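Local coordinates for protein receptor-type adenylate cyclase GRESAG 4.1 (Trypanosoma brucei, PDB 1FX2) that catalyses, through its cytoplasmic class III catalytic domain, the conversion of ATP to cyclic AMP and diphosphate, and could act as a receptor for an unknown ligand, at residues Ala165-Val170 and Leu177-Ala182. Numbering follows the deposited sequence. Where two conformers were deposited one is given.
Sequences ARTESV and LMTHAA
Thr167 and Val170 pack on Leu177 and Thr179 in a buried van der Waals contact inside a beta-alpha-beta crossover of the class III cyclase catalytic domain. The crossover joins the parallel strands 134-141 and 176-179 through helix 159-169. The end of this helix lies against strand 176-179, which follows it after a short connection. The strand pairs with 134-141 and 211-216 in the mixed central sheet. No hydrogen bond links the two segments. Thr167 touches both Leu177 and Thr179. With OG1 beside the backbone N (chi1 -69°), CG2 is anti to that N and meets Leu177 CB at 3.8 Å. In this position OG1 is hydrogen-bonded to Met163 O one helical turn back. Thr167 OG1 also lies 3.4 Å from Thr179 CG2, and the two threonine side chains cross at about a right angle. Thr167 further touches Met213 of the neighbouring strand. Leu177 CD1 sits 3.7 Å from Thr167 O and equally close to Val170 CG2. While Thr179 CG2 meets the helix, its OG1 is hydrogen-bonded to His139 ND1 on the adjacent strand. Thr179 is also the N-cap residue of helix 180-184, the next element of the chain, whose His180 is hydrogen-bonded to His87 of the second subunit. In the capping bond, Ala182 N donates to Thr179 OG1 at 3.1 Å, with an N-H...O angle of 159°.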
loop_
_atom_site.group_PDB
_atom_site.type_symbol
_atom_site.label_atom_id
_atom_site.label_comp_id
_atom_site.label_asym_id
_atom_site.label_seq_id
_atom_site.Cartn_x
_atom_site.Cartn_y
_atom_site.Cartn_z
ATOM N N ALA A 165 -5.415 -11.710 10.087
ATOM C CA ALA A 165 -5.939 -12.935 9.531
ATOM C C ALA A 165 -6.682 -12.690 8.220
ATOM O O ALA A 165 -6.584 -13.521 7.309
ATOM C CB ALA A 165 -6.846 -13.659 10.557
ATOM N N ARG A 166 -7.410 -11.588 8.074
ATOM C CA ARG A 166 -8.125 -11.314 6.824
ATOM C C ARG A 166 -7.083 -11.033 5.726
ATOM O O ARG A 166 -7.301 -11.412 4.563
ATOM C CB ARG A 166 -9.023 -10.066 7.034
ATOM C CG ARG A 166 -10.246 -10.346 7.932
ATOM C CD ARG A 166 -11.271 -10.899 7.050
ATOM N NE ARG A 166 -12.538 -10.951 7.757
ATOM C CZ ARG A 166 -13.503 -11.798 7.453
ATOM N NH1 ARG A 166 -13.348 -12.673 6.452
ATOM N NH2 ARG A 166 -14.595 -11.814 8.213
ATOM N N THR A 167 -5.958 -10.387 6.078
ATOM C CA THR A 167 -4.900 -10.123 5.107
ATOM C C THR A 167 -4.329 -11.428 4.588
ATOM O O THR A 167 -4.150 -11.631 3.397
ATOM C CB THR A 167 -3.767 -9.321 5.762
ATOM O OG1 THR A 167 -4.289 -7.981 6.037
ATOM C CG2 THR A 167 -2.555 -9.148 4.850
ATOM N N GLU A 168 -4.000 -12.355 5.490
ATOM C CA GLU A 168 -3.515 -13.674 5.037
ATOM C C GLU A 168 -4.510 -14.384 4.154
ATOM O O GLU A 168 -4.111 -15.039 3.176
ATOM C CB GLU A 168 -3.248 -14.540 6.288
ATOM C CG GLU A 168 -2.706 -15.943 5.862
ATOM C CD GLU A 168 -3.651 -17.076 6.088
ATOM O OE1 GLU A 168 -4.840 -17.017 5.722
ATOM O OE2 GLU A 168 -3.242 -18.072 6.576
ATOM N N SER A 169 -5.818 -14.230 4.469
ATOM C CA SER A 169 -6.801 -15.004 3.714
ATOM C C SER A 169 -6.885 -14.692 2.243
ATOM O O SER A 169 -7.356 -15.542 1.457
ATOM C CB SER A 169 -8.155 -14.911 4.430
ATOM O OG SER A 169 -8.768 -13.668 4.149
ATOM N N VAL A 170 -6.471 -13.486 1.830
ATOM C CA VAL A 170 -6.522 -13.166 0.424
ATOM C C VAL A 170 -5.211 -13.455 -0.297
ATOM O O VAL A 170 -5.140 -13.262 -1.525
ATOM C CB VAL A 170 -6.890 -11.689 0.171
ATOM C CG1 VAL A 170 -8.306 -11.466 0.815
ATOM C CG2 VAL A 170 -5.858 -10.647 0.624
ATOM N N LEU A 177 1.832 -11.392 2.240
ATOM C CA LEU A 177 1.315 -10.020 2.219
ATOM C C LEU A 177 1.512 -9.363 3.561
ATOM O O LEU A 177 1.381 -10.009 4.626
ATOM C CB LEU A 177 -0.207 -10.057 1.981
ATOM C CG LEU A 177 -0.576 -10.654 0.596
ATOM C CD1 LEU A 177 -2.155 -10.614 0.447
ATOM C CD2 LEU A 177 0.089 -9.955 -0.599
ATOM N N MET A 178 1.850 -8.088 3.518
ATOM C CA MET A 178 1.999 -7.283 4.725
ATOM C C MET A 178 1.100 -6.063 4.560
ATOM O O MET A 178 1.042 -5.462 3.461
ATOM C CB MET A 178 3.453 -6.776 4.882
ATOM C CG MET A 178 4.630 -7.807 4.900
ATOM S SD MET A 178 6.250 -6.913 4.683
ATOM C CE MET A 178 5.748 -5.657 5.344
ATOM N N THR A 179 0.451 -5.638 5.626
ATOM C CA THR A 179 -0.299 -4.378 5.505
ATOM C C THR A 179 0.699 -3.228 5.495
ATOM O O THR A 179 1.860 -3.363 5.913
ATOM C CB THR A 179 -1.218 -4.173 6.757
ATOM O OG1 THR A 179 -0.343 -4.213 7.920
ATOM C CG2 THR A 179 -2.237 -5.344 6.850
ATOM N N HIS A 180 0.232 -2.071 5.092
ATOM C CA HIS A 180 1.111 -0.916 5.183
ATOM C C HIS A 180 1.519 -0.665 6.612
ATOM O O HIS A 180 2.613 -0.195 6.841
ATOM C CB HIS A 180 0.379 0.311 4.590
ATOM C CG HIS A 180 1.235 1.543 4.545
ATOM N ND1 HIS A 180 1.176 2.567 5.459
ATOM C CD2 HIS A 180 2.222 1.856 3.671
ATOM C CE1 HIS A 180 2.104 3.469 5.146
ATOM N NE2 HIS A 180 2.738 3.055 4.067
ATOM N N ALA A 181 0.660 -0.912 7.595
ATOM C CA ALA A 181 1.029 -0.735 8.967
ATOM C C ALA A 181 2.222 -1.503 9.368
ATOM O O ALA A 181 3.153 -1.007 9.980
ATOM C CB ALA A 181 -0.175 -1.027 9.907
ATOM N N ALA A 182 2.270 -2.798 8.907
ATOM C CA ALA A 182 3.441 -3.572 9.236
ATOM C C ALA A 182 4.668 -3.026 8.500
ATOM O O ALA A 182 5.763 -2.993 9.066
ATOM C CB ALA A 182 3.208 -5.043 8.814
#